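Local coordinates for Glyoxalase/bleomycin resisance protein/dioxygenase (Streptomyces sp. CB03234, PDB 5UJP) that binds calcium and riboflavin and may have dioxygenase activity, at residues K14-Y19 and F25-D30; G36-V41 and V53-T58; T48-V53 and R65-R70; Q99-F102 and N108-G111. All coordinates share one frame; numbering follows the deposited sequence. Where two conformers were deposited one is given.

Contact 1 of 4, residues K14-Y19 and F25-D30; sequences KAKDFY and FDLLAD
Lys16 and Asp30 form the charged part of this contact: Lys16 NZ stands 2.8 Å from Asp30 OD2, a salt bridge that uses the anti lone pair of that oxygen. The lysine reaches the strand because CG lies anti to the backbone N (chi1 -179°) and every later torsion is extended. The two side chains meet at about a right angle, and Asp30 OD2 also receives Arg37, so one carboxylate oxygen serves two cations and probably stays ionised.

Apolar contact accompanies the bridge. Leu27 CD2 lies 3.7 Å from Lys16 CE, touching the carbon that carries the ammonium group. Further along, the side chains of Tyr19 and Phe25 lie side by side and point the same way; Phe25 CD2 sits at the edge of the tyrosine ring, 4.0 Å from Tyr19 CD1.

One backbone hydrogen bond ties the ends, Phe25 N to Tyr19 O at 3.0 Å, with an N-H...O angle of 143°.

Helix 12-23 thus lies against strand 26-30, outermost in its sheet within this chain, where a classic bulge sets Leu28 and Ala29 together opposite Gln40. Tyr19 and Phe25 continue inward onto Leu50, and Tyr19 OH bonds to Asp104.

Contact 2 of 4, residues G36-V41 and V53-T58; sequences GRWLQV and VDWFPT
The closest CA atoms of the two segments, those of Gly36 and Trp55, are 7.1 Å apart, and no direct hydrogen bond joins strand residues 37-41 to the loop that follows strand 48-53; the indole of Trp55 spans the gap. Its CG sits between the backbone N and the carbonyl carbon (chi1 55°), which directs the six-membered ring at the start of the strand. The Gly36 backbone lies close against that ring: its N is over one face, offset toward the rim, and Gly36 CA is 3.7 Å from Trp55 CZ3. Val53 CB occupies the opposite face at 3.7 Å above the plane, so the indole is sandwiched between Gly36 across the contact and Val53 of its own segment. At the ring edge, in plane, Arg37 O approaches Trp55 CZ3 to 3.2 Å; this carbonyl is hydrogen-bonded to Gln12. Trp38 adds a looser touch, its CE3 4.4 Å from Trp55 CZ2, while Trp38 NE1 donates to Gln40 OE1 at 2.8 Å from above the carbonyl plane. One water accepts from Arg37 N and donates to Asp54 OD1.

The Trp38 side chain is about 4 Å, between nearest atoms, from that of Gln31, which binds riboflavin in another structure of this protein. Strand 37-42 lies between strands 26-30 and 48-53; Trp38 packs on Ala29 and Val51, and Phe56 reaches Arg65 of the second subunit.

Contact 3 of 4, residues T48-V53 and R65-R70; sequences TSLVLV and RGLLLR. With CA (calcium ion), chain C.
This contact includes part of the calcium site at the subunit interface, with Thr48 on one strand touching Leu69 on the other. Thr48 divides its branches between the two tasks: Thr48 OG1 lies 2.9 Å from the calcium ion, while Thr48 CG2 meets Leu69 CD2 at 3.8 Å. With chi1 at -53° the hydroxyl stands anti to the carbonyl carbon and the methyl anti to the backbone N, so metal and leucine are approached from different sides of CB. Ser1 and Asp47 also bind the ion, as do Ser1 and Thr48 of the second subunit, which makes it a link between the two chains. The Thr48 and Leu69 side chains meet at a slant through their methyl ends.

In this vicinal oxygen chelate fold, strand 48-53 belongs to one four-stranded sheet within this chain and strand 67-70 to the other, which runs on into the second subunit through Leu68 and Leu69. The contact is made by side chains, with no hydrogen bond between the segments and a nearest CA-CA distance of 7.9 Å, from Thr48 to Leu69. Farther from the ion, Leu50 CD2 approaches Leu67 CD1 at 4.4 Å, a looser apolar touch. Phe25 packs on both Leu50 and Leu69, and Phe5 of the second subunit packs on Leu67.

Contact 4 of 4, residues Q99-F102 and N108-G111; sequences QAMF and NVIG
Ile110 lies over one face of the Phe102 ring, and following the phenylalanine outward shows how the two side chains mesh. From CB, CG is placed between the backbone N and the carbonyl carbon (chi1 64°), which swings the ring back over the neighbouring strand. Phe102 CG and then CD1 pass Ile110 O, Phe102 CD1 at 3.6 Å; CE1 next meets Ile110 CG2, and CE2 faces Ile110 CB and CG1. At the far end, Phe102 CZ rests against Ile110 CB at 3.6 Å. This is a CH-pi contact, with Ile110 CB 3.9 Å from the centroid of the Phe102 ring and 21° off its normal.

Strands 97-103 and 109-113 form a beta hairpin, the segments here running antiparallel at 159°. Phe102 and Ile110 are a hydrogen-bonded pair of it: Phe102 N donates to Ile110 O at 2.9 Å, and Ile110 N to Phe102 O at 2.8 Å, both nearly straight. Met101 and Gly111 form the adjacent non-hydrogen-bonded pair, and the Met101 side chain lies on the face away from Phe102 and Ile110.

There the selenomethionine at Met101 bends at chi2 and chi3, bringing Met101 CE to 3.7 Å from Gly111 CA and 3.8 Å from Val109 CG1. Phe18 and Val23 of helix 12-23 and Leu81 of helix 74-83 pack on Phe102; in the same strand, Gln99 binds riboflavin in another structure of this protein.

In the fold
The chain builds two mixed sheets, each of four strands within this chain. Contacts 1 and 2 share neighbouring strands 26-30 and 37-42 of the first sheet, with centres 12 Å apart; the segments of contacts 2 and 3 alternate along the chain and share Val53. Contact 3 joins this sheet to the second, where strand 67-70 pairs with strand 109-113 of contact 4, centres 10 Å apart. Contact 4 comes last in sequence, about 20 Å between centres from contact 2, with no touch. Tyr19 and Phe18 of helix 12-23 nevertheless reach it from contact 1. The loop after strand 48-53 and strand 67-70 both touch the second subunit, and the calcium ion is shared by the two chains.

Contact 1 of 4, residues K14-Y19 and F25-D30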
loop_
_atom_site.group_PDB
_atom_site.type_symbol
_atom_site.label_atom_id
_atom_site.label_comp_id
_atom_site.label_asym_id
_atom_site.label_seq_id
_atom_site.Cartn_x
_atom_site.Cartn_y
_atom_site.Cartn_z
ATOM N N LYS A 14 10.510 -15.984 8.366
ATOM C CA LYS A 14 11.404 -14.910 8.809
ATOM C C LYS A 14 10.692 -13.565 8.784
ATOM O O LYS A 14 10.956 -12.716 9.636
ATOM C CB LYS A 14 12.665 -14.850 7.924
ATOM C CG LYS A 14 13.549 -16.127 8.031
ATOM C CD LYS A 14 14.799 -16.068 7.182
ATOM C CE LYS A 14 15.681 -17.317 7.334
ATOM N NZ LYS A 14 16.811 -17.293 6.381
ATOM N N ALA A 15 9.796 -13.348 7.830
ATOM C CA ALA A 15 9.041 -12.102 7.799
ATOM C C ALA A 15 8.092 -12.016 8.987
ATOM O O ALA A 15 7.921 -10.943 9.575
ATOM C CB ALA A 15 8.285 -11.985 6.475
ATOM N N LYS A 16 7.459 -13.127 9.351
ATOM C CA LYS A 16 6.620 -13.102 10.550
ATOM C C LYS A 16 7.418 -12.729 11.798
ATOM O O LYS A 16 6.973 -11.898 12.614
ATOM C CB LYS A 16 5.959 -14.455 10.754
ATOM C CG LYS A 16 5.046 -14.534 11.940
ATOM C CD LYS A 16 4.364 -15.903 12.005
ATOM C CE LYS A 16 3.333 -16.000 13.129
ATOM N NZ LYS A 16 2.789 -17.414 13.284
ATOM N N ASP A 17 8.584 -13.357 11.989
ATOM C CA ASP A 17 9.450 -12.991 13.114
ATOM C C ASP A 17 9.706 -11.492 13.122
ATOM O O ASP A 17 9.624 -10.835 14.162
ATOM C CB ASP A 17 10.805 -13.686 12.991
ATOM C CG ASP A 17 10.745 -15.195 13.210
ATOM O OD1 ASP A 17 9.784 -15.732 13.802
ATOM O OD2 ASP A 17 11.700 -15.846 12.752
ATOM N N PHE A 18 10.061 -10.934 11.962
ATOM C CA PHE A 18 10.415 -9.516 11.898
ATOM C C PHE A 18 9.219 -8.620 12.199
ATOM O O PHE A 18 9.292 -7.746 13.078
ATOM C CB PHE A 18 11.010 -9.175 10.537
ATOM C CG PHE A 18 11.430 -7.724 10.421
ATOM C CD1 PHE A 18 12.621 -7.304 10.992
ATOM C CD2 PHE A 18 10.627 -6.791 9.763
ATOM C CE1 PHE A 18 12.990 -5.964 10.908
ATOM C CE2 PHE A 18 11.005 -5.465 9.669
ATOM C CZ PHE A 18 12.198 -5.058 10.235
ATOM N N TYR A 19 8.107 -8.796 11.467
ATOM C CA TYR A 19 7.010 -7.832 11.595
ATOM C C TYR A 19 6.275 -7.994 12.917
ATOM O O TYR A 19 5.870 -7.001 13.518
ATOM C CB TYR A 19 6.016 -7.923 10.425
ATOM C CG TYR A 19 6.588 -7.300 9.176
ATOM C CD1 TYR A 19 6.399 -5.932 8.899
ATOM C CD2 TYR A 19 7.305 -8.064 8.266
ATOM C CE1 TYR A 19 6.923 -5.354 7.796
ATOM C CE2 TYR A 19 7.848 -7.476 7.107
ATOM C CZ TYR A 19 7.651 -6.123 6.879
ATOM O OH TYR A 19 8.188 -5.511 5.733
ATOM N N PHE A 25 4.134 -5.253 15.180
ATOM C CA PHE A 25 2.782 -5.219 14.623
ATOM C C PHE A 25 1.984 -6.417 15.141
ATOM O O PHE A 25 2.550 -7.455 15.489
ATOM C CB PHE A 25 2.855 -5.309 13.105
ATOM C CG PHE A 25 3.377 -4.054 12.437
ATOM C CD1 PHE A 25 3.571 -2.891 13.178
ATOM C CD2 PHE A 25 3.656 -4.015 11.094
ATOM C CE1 PHE A 25 4.050 -1.703 12.565
ATOM C CE2 PHE A 25 4.138 -2.802 10.471
ATOM C CZ PHE A 25 4.337 -1.683 11.222
ATOM N N ASP A 26 0.670 -6.260 15.250
ATOM C CA ASP A 26 -0.164 -7.363 15.698
ATOM C C ASP A 26 -0.372 -8.366 14.574
ATOM O O ASP A 26 -0.529 -8.001 13.403
ATOM C CB ASP A 26 -1.560 -6.873 16.089
ATOM C CG ASP A 26 -1.573 -5.979 17.290
ATOM O OD1 ASP A 26 -0.698 -6.139 18.160
ATOM O OD2 ASP A 26 -2.487 -5.124 17.335
ATOM N N LEU A 27 -0.433 -9.638 14.942
ATOM C CA LEU A 27 -0.749 -10.706 14.004
ATOM C C LEU A 27 -2.255 -10.801 13.889
ATOM O O LEU A 27 -2.944 -11.036 14.888
ATOM C CB LEU A 27 -0.176 -12.044 14.487
ATOM C CG LEU A 27 -0.373 -13.256 13.567
ATOM C CD1 LEU A 27 0.360 -13.098 12.239
ATOM C CD2 LEU A 27 0.142 -14.542 14.269
ATOM N N LEU A 28 -2.774 -10.610 12.668
ATOM C CA LEU A 28 -4.203 -10.745 12.441
ATOM C C LEU A 28 -4.600 -12.108 11.896
ATOM O O LEU A 28 -5.726 -12.555 12.144
ATOM C CB LEU A 28 -4.707 -9.665 11.474
ATOM C CG LEU A 28 -4.494 -8.220 11.922
ATOM C CD1 LEU A 28 -5.136 -7.251 10.942
ATOM C CD2 LEU A 28 -4.988 -8.018 13.369
ATOM N N ALA A 29 -3.737 -12.760 11.123
ATOM C CA ALA A 29 -4.105 -14.048 10.563
ATOM C C ALA A 29 -2.841 -14.731 10.080
ATOM O O ALA A 29 -1.882 -14.062 9.683
ATOM C CB ALA A 29 -5.022 -13.867 9.351
ATOM N N ASP A 30 -2.846 -16.066 10.156
ATOM C CA ASP A 30 -1.772 -16.905 9.622
ATOM C C ASP A 30 -2.424 -18.237 9.279
ATOM O O ASP A 30 -2.511 -19.125 10.124
ATOM C CB ASP A 30 -0.674 -17.089 10.655
ATOM C CG ASP A 30 0.538 -17.814 10.093
ATOM O OD1 ASP A 30 0.456 -18.266 8.925
ATOM O OD2 ASP A 30 1.564 -17.913 10.796
#

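Contact 2 of 4, residues G36-V41 and V53-T58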
loop_
_atom_site.group_PDB
_atom_site.type_symbol
_atom_site.label_atom_id
_atom_site.label_comp_id
_atom_site.label_asym_id
_atom_site.label_seq_id
_atom_site.Cartn_x
_atom_site.Cartn_y
_atom_site.Cartn_z
ATOM N N GLY A 36 -1.430 -18.983 -1.341
ATOM C CA GLY A 36 -0.317 -19.311 -0.478
ATOM C C GLY A 36 -0.709 -19.064 0.966
ATOM O O GLY A 36 -1.875 -18.860 1.276
ATOM N N ARG A 37 0.299 -19.064 1.818
ATOM C CA ARG A 37 0.099 -18.762 3.232
ATOM C C ARG A 37 -0.330 -17.310 3.401
ATOM O O ARG A 37 0.394 -16.398 2.989
ATOM C CB ARG A 37 1.408 -19.039 3.955
ATOM C CG ARG A 37 1.384 -18.741 5.432
ATOM C CD ARG A 37 2.774 -19.032 6.035
ATOM N NE ARG A 37 2.844 -18.750 7.456
ATOM C CZ ARG A 37 3.952 -18.899 8.164
ATOM N NH1 ARG A 37 5.066 -19.334 7.574
ATOM N NH2 ARG A 37 3.960 -18.621 9.455
ATOM N N TRP A 38 -1.524 -17.099 3.969
ATOM C CA TRP A 38 -2.052 -15.758 4.196
ATOM C C TRP A 38 -1.585 -15.304 5.574
ATOM O O TRP A 38 -2.068 -15.802 6.600
ATOM C CB TRP A 38 -3.584 -15.735 4.079
ATOM C CG TRP A 38 -4.161 -14.344 4.275
ATOM C CD1 TRP A 38 -4.529 -13.743 5.466
ATOM C CD2 TRP A 38 -4.377 -13.351 3.250
ATOM N NE1 TRP A 38 -5.007 -12.471 5.223
ATOM C CE2 TRP A 38 -4.901 -12.197 3.882
ATOM C CE3 TRP A 38 -4.180 -13.330 1.867
ATOM C CZ2 TRP A 38 -5.235 -11.044 3.171
ATOM C CZ3 TRP A 38 -4.535 -12.194 1.159
ATOM C CH2 TRP A 38 -5.042 -11.057 1.822
ATOM N N LEU A 39 -0.643 -14.366 5.589
ATOM C CA LEU A 39 0.042 -13.918 6.799
ATOM C C LEU A 39 -0.164 -12.410 6.860
ATOM O O LEU A 39 0.419 -11.670 6.056
ATOM C CB LEU A 39 1.522 -14.279 6.686
ATOM C CG LEU A 39 2.428 -13.830 7.845
ATOM C CD1 LEU A 39 1.933 -14.330 9.223
ATOM C CD2 LEU A 39 3.890 -14.265 7.557
ATOM N N GLN A 40 -1.011 -11.965 7.790
ATOM C CA GLN A 40 -1.500 -10.594 7.804
ATOM C C GLN A 40 -1.208 -9.948 9.152
ATOM O O GLN A 40 -1.509 -10.533 10.196
ATOM C CB GLN A 40 -3.002 -10.575 7.508
ATOM C CG GLN A 40 -3.595 -9.174 7.396
ATOM C CD GLN A 40 -5.062 -9.218 7.047
ATOM O OE1 GLN A 40 -5.643 -10.290 6.879
ATOM N NE2 GLN A 40 -5.674 -8.072 6.990
ATOM N N VAL A 41 -0.645 -8.734 9.124
ATOM C CA VAL A 41 -0.263 -7.990 10.325
ATOM C C VAL A 41 -0.772 -6.558 10.226
ATOM O O VAL A 41 -1.085 -6.049 9.152
ATOM C CB VAL A 41 1.256 -8.022 10.581
ATOM C CG1 VAL A 41 1.701 -9.466 10.627
ATOM C CG2 VAL A 41 2.010 -7.224 9.541
ATOM N N VAL A 53 3.610 -11.575 1.539
ATOM C CA VAL A 53 3.294 -12.485 0.446
ATOM C C VAL A 53 4.556 -12.901 -0.307
ATOM O O VAL A 53 5.585 -12.227 -0.313
ATOM C CB VAL A 53 2.257 -11.920 -0.552
ATOM C CG1 VAL A 53 1.023 -11.373 0.174
ATOM C CG2 VAL A 53 2.881 -10.822 -1.426
ATOM N N ASP A 54 4.442 -14.026 -1.015
ATOM C CA ASP A 54 5.554 -14.466 -1.843
ATOM C C ASP A 54 5.127 -14.896 -3.235
ATOM O O ASP A 54 5.910 -15.575 -3.920
ATOM C CB ASP A 54 6.423 -15.531 -1.138
ATOM C CG ASP A 54 5.641 -16.808 -0.815
ATOM O OD1 ASP A 54 4.423 -16.862 -1.064
ATOM O OD2 ASP A 54 6.248 -17.766 -0.266
ATOM N N TRP A 55 3.920 -14.520 -3.667
ATOM C CA TRP A 55 3.331 -15.053 -4.892
ATOM C C TRP A 55 3.075 -14.023 -5.998
ATOM O O TRP A 55 2.395 -14.350 -6.975
ATOM C CB TRP A 55 2.032 -15.798 -4.572
ATOM C CG TRP A 55 1.021 -14.980 -3.828
ATOM C CD1 TRP A 55 0.167 -14.037 -4.342
ATOM C CD2 TRP A 55 0.705 -15.101 -2.438
ATOM N NE1 TRP A 55 -0.632 -13.517 -3.319
ATOM C CE2 TRP A 55 -0.318 -14.166 -2.149
ATOM C CE3 TRP A 55 1.206 -15.902 -1.399
ATOM C CZ2 TRP A 55 -0.863 -14.030 -0.873
ATOM C CZ3 TRP A 55 0.678 -15.748 -0.142
ATOM C CH2 TRP A 55 -0.336 -14.808 0.118
ATOM N N PHE A 56 3.630 -12.820 -5.903
ATOM C CA PHE A 56 3.501 -11.790 -6.932
ATOM C C PHE A 56 4.881 -11.526 -7.520
ATOM O O PHE A 56 5.610 -10.635 -7.042
ATOM C CB PHE A 56 2.925 -10.509 -6.322
ATOM C CG PHE A 56 1.457 -10.596 -5.972
ATOM C CD1 PHE A 56 0.540 -11.100 -6.890
ATOM C CD2 PHE A 56 0.980 -10.164 -4.732
ATOM C CE1 PHE A 56 -0.820 -11.187 -6.565
ATOM C CE2 PHE A 56 -0.386 -10.236 -4.422
ATOM C CZ PHE A 56 -1.281 -10.752 -5.331
ATOM N N PRO A 57 5.300 -12.274 -8.549
ATOM C CA PRO A 57 6.683 -12.167 -9.042
ATOM C C PRO A 57 7.015 -10.855 -9.728
ATOM O O PRO A 57 8.207 -10.551 -9.891
ATOM C CB PRO A 57 6.846 -13.378 -9.975
ATOM C CG PRO A 57 5.654 -14.212 -9.739
ATOM C CD PRO A 57 4.571 -13.387 -9.181
ATOM N N THR A 58 6.019 -10.073 -10.149
ATOM C CA THR A 58 6.290 -8.697 -10.586
ATOM C C THR A 58 6.811 -7.802 -9.471
ATOM O O THR A 58 7.359 -6.733 -9.767
ATOM C CB THR A 58 5.047 -8.072 -11.238
ATOM O OG1 THR A 58 3.994 -7.968 -10.278
ATOM C CG2 THR A 58 4.610 -8.910 -12.427
HETATM O O HOH W 1 2.871 -18.726 0.606
#

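Contact 3 of 4, residues T48-V53 and R65-R70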
loop_
_atom_site.group_PDB
_atom_site.type_symbol
_atom_site.label_atom_id
_atom_site.label_comp_id
_atom_site.label_asym_id
_atom_site.label_seq_id
_atom_site.Cartn_x
_atom_site.Cartn_y
_atom_site.Cartn_z
ATOM N N THR A 48 -4.919 -0.046 8.732
ATOM C CA THR A 48 -4.130 -0.444 7.577
ATOM C C THR A 48 -3.370 -1.711 7.941
ATOM O O THR A 48 -2.702 -1.754 8.978
ATOM C CB THR A 48 -3.123 0.650 7.244
ATOM O OG1 THR A 48 -3.789 1.892 7.095
ATOM C CG2 THR A 48 -2.363 0.277 5.971
ATOM N N SER A 49 -3.469 -2.734 7.099
ATOM C CA SER A 49 -2.801 -3.996 7.354
ATOM C C SER A 49 -1.869 -4.352 6.206
ATOM O O SER A 49 -2.045 -3.891 5.078
ATOM C CB SER A 49 -3.770 -5.174 7.643
ATOM O OG SER A 49 -4.633 -5.392 6.535
ATOM N N LEU A 50 -0.836 -5.141 6.524
ATOM C CA LEU A 50 0.150 -5.630 5.565
ATOM C C LEU A 50 -0.015 -7.139 5.478
ATOM O O LEU A 50 -0.112 -7.816 6.502
ATOM C CB LEU A 50 1.594 -5.294 6.010
ATOM C CG LEU A 50 1.882 -3.840 6.381
ATOM C CD1 LEU A 50 3.339 -3.651 6.847
ATOM C CD2 LEU A 50 1.591 -2.956 5.174
ATOM N N VAL A 51 -0.020 -7.664 4.266
ATOM C CA VAL A 51 0.006 -9.095 4.038
ATOM C C VAL A 51 1.380 -9.425 3.492
ATOM O O VAL A 51 1.846 -8.823 2.513
ATOM C CB VAL A 51 -1.109 -9.542 3.079
ATOM C CG1 VAL A 51 -1.184 -11.074 3.040
ATOM C CG2 VAL A 51 -2.423 -8.954 3.525
ATOM N N LEU A 52 2.021 -10.425 4.093
ATOM C CA LEU A 52 3.412 -10.728 3.806
ATOM C C LEU A 52 3.403 -11.886 2.821
ATOM O O LEU A 52 3.202 -13.042 3.212
ATOM C CB LEU A 52 4.138 -11.092 5.107
ATOM C CG LEU A 52 3.964 -10.067 6.235
ATOM C CD1 LEU A 52 4.717 -10.517 7.510
ATOM C CD2 LEU A 52 4.456 -8.660 5.821
ATOM N N VAL A 53 3.610 -11.575 1.539
ATOM C CA VAL A 53 3.294 -12.485 0.446
ATOM C C VAL A 53 4.556 -12.901 -0.307
ATOM O O VAL A 53 5.585 -12.227 -0.313
ATOM C CB VAL A 53 2.257 -11.920 -0.552
ATOM C CG1 VAL A 53 1.023 -11.373 0.174
ATOM C CG2 VAL A 53 2.881 -10.822 -1.426
ATOM N N ARG A 65 8.777 0.195 -1.860
ATOM C CA ARG A 65 9.227 1.523 -1.480
ATOM C C ARG A 65 8.014 2.432 -1.401
ATOM O O ARG A 65 6.962 2.138 -1.970
ATOM C CB ARG A 65 10.159 2.127 -2.549
ATOM C CG ARG A 65 11.418 1.281 -2.862
ATOM C CD ARG A 65 12.473 1.354 -1.786
ATOM N NE ARG A 65 13.689 0.612 -2.169
ATOM C CZ ARG A 65 13.871 -0.706 -2.014
ATOM N NH1 ARG A 65 12.881 -1.475 -1.547
ATOM N NH2 ARG A 65 14.999 -1.265 -2.441
ATOM N N GLY A 66 8.206 3.619 -0.796
ATOM C CA GLY A 66 7.197 4.657 -0.907
ATOM C C GLY A 66 5.941 4.420 -0.078
ATOM O O GLY A 66 4.883 4.978 -0.408
ATOM N N LEU A 67 6.017 3.594 0.964
ATOM C CA LEU A 67 4.890 3.330 1.860
ATOM C C LEU A 67 5.089 4.086 3.182
ATOM O O LEU A 67 6.164 4.009 3.791
ATOM C CB LEU A 67 4.813 1.815 2.118
ATOM C CG LEU A 67 3.624 1.266 2.897
ATOM C CD1 LEU A 67 3.121 0.003 2.239
ATOM C CD2 LEU A 67 4.120 0.980 4.243
ATOM N N LEU A 68 4.052 4.816 3.635
ATOM C CA LEU A 68 4.076 5.500 4.932
ATOM C C LEU A 68 2.861 5.078 5.757
ATOM O O LEU A 68 1.728 5.093 5.273
ATOM C CB LEU A 68 4.022 7.032 4.765
ATOM C CG LEU A 68 5.194 7.797 4.224
ATOM C CD1 LEU A 68 4.721 9.233 4.089
ATOM C CD2 LEU A 68 6.367 7.694 5.192
ATOM N N LEU A 69 3.104 4.713 7.011
ATOM C CA LEU A 69 2.052 4.413 7.974
ATOM C C LEU A 69 2.081 5.423 9.103
ATOM O O LEU A 69 3.132 5.838 9.562
ATOM C CB LEU A 69 2.253 3.006 8.587
ATOM C CG LEU A 69 2.346 1.862 7.582
ATOM C CD1 LEU A 69 2.683 0.570 8.305
ATOM C CD2 LEU A 69 1.014 1.733 6.855
ATOM N N ARG A 70 0.925 5.824 9.561
ATOM C CA ARG A 70 0.855 6.768 10.668
ATOM C C ARG A 70 1.403 6.140 11.935
ATOM O O ARG A 70 1.229 4.944 12.181
ATOM C CB ARG A 70 -0.610 7.155 10.905
ATOM C CG ARG A 70 -0.776 8.174 12.104
ATOM C CD ARG A 70 -2.192 8.363 12.504
HETATM CA CA CA C . -6.057 3.504 6.429
#

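Contact 4 of 4, residues Q99-F102 and N108-G111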
loop_
_atom_site.group_PDB
_atom_site.type_symbol
_atom_site.label_atom_id
_atom_site.label_comp_id
_atom_site.label_asym_id
_atom_site.label_seq_id
_atom_site.Cartn_x
_atom_site.Cartn_y
_atom_site.Cartn_z
ATOM N N GLN A 99 9.109 11.977 10.160
ATOM C CA GLN A 99 9.062 10.655 9.541
ATOM C C GLN A 99 10.374 9.905 9.668
ATOM O O GLN A 99 11.431 10.479 9.871
ATOM C CB GLN A 99 8.622 10.693 8.071
ATOM C CG GLN A 99 9.597 11.260 7.145
ATOM C CD GLN A 99 9.068 11.219 5.686
ATOM O OE1 GLN A 99 9.699 10.667 4.790
ATOM N NE2 GLN A 99 7.890 11.757 5.480
ATOM N N ALA A 100 10.281 8.589 9.515
ATOM C CA ALA A 100 11.472 7.767 9.516
ATOM C C ALA A 100 11.218 6.553 8.650
ATOM O O ALA A 100 10.071 6.193 8.372
ATOM C CB ALA A 100 11.794 7.271 10.922
HETATM N N MSE A 101 12.311 5.913 8.195
HETATM C CA MSE A 101 12.204 4.727 7.348
HETATM C C MSE A 101 13.018 3.618 7.970
HETATM O O MSE A 101 14.064 3.876 8.573
HETATM C CB MSE A 101 12.776 5.043 5.960
HETATM C CG MSE A 101 12.530 6.470 5.508
HETATM SE SE MSE A 101 10.627 6.891 5.288
HETATM C CE MSE A 101 10.246 5.705 3.794
ATOM N N PHE A 102 12.561 2.390 7.832
ATOM C CA PHE A 102 13.354 1.250 8.199
ATOM C C PHE A 102 13.158 0.137 7.176
ATOM O O PHE A 102 12.199 0.135 6.395
ATOM C CB PHE A 102 13.024 0.753 9.608
ATOM C CG PHE A 102 11.599 0.232 9.796
ATOM C CD1 PHE A 102 10.557 1.083 10.136
ATOM C CD2 PHE A 102 11.336 -1.151 9.723
ATOM C CE1 PHE A 102 9.276 0.600 10.361
ATOM C CE2 PHE A 102 10.057 -1.636 9.939
ATOM C CZ PHE A 102 9.004 -0.753 10.236
ATOM N N ASN A 108 12.590 -4.450 1.895
ATOM C CA ASN A 108 11.401 -3.602 1.779
ATOM C C ASN A 108 11.528 -2.439 2.743
ATOM O O ASN A 108 11.936 -2.622 3.889
ATOM C CB ASN A 108 10.147 -4.404 2.150
ATOM C CG ASN A 108 9.866 -5.521 1.198
ATOM O OD1 ASN A 108 9.691 -5.269 -0.011
ATOM N ND2 ASN A 108 9.770 -6.751 1.711
ATOM N N VAL A 109 11.184 -1.243 2.291
ATOM C CA VAL A 109 11.298 -0.050 3.128
ATOM C C VAL A 109 9.911 0.301 3.647
ATOM O O VAL A 109 8.963 0.511 2.857
ATOM C CB VAL A 109 11.872 1.142 2.340
ATOM C CG1 VAL A 109 11.989 2.382 3.245
ATOM C CG2 VAL A 109 13.248 0.800 1.779
ATOM N N ILE A 110 9.797 0.386 4.962
ATOM C CA ILE A 110 8.556 0.757 5.649
ATOM C C ILE A 110 8.777 2.159 6.199
ATOM O O ILE A 110 9.770 2.395 6.890
ATOM C CB ILE A 110 8.221 -0.220 6.794
ATOM C CG1 ILE A 110 8.266 -1.680 6.279
ATOM C CG2 ILE A 110 6.928 0.214 7.488
ATOM C CD1 ILE A 110 7.207 -1.999 5.229
ATOM N N GLY A 111 7.894 3.095 5.864
ATOM C CA GLY A 111 7.956 4.446 6.397
ATOM C C GLY A 111 6.955 4.648 7.521
ATOM O O GLY A 111 5.863 4.084 7.508
#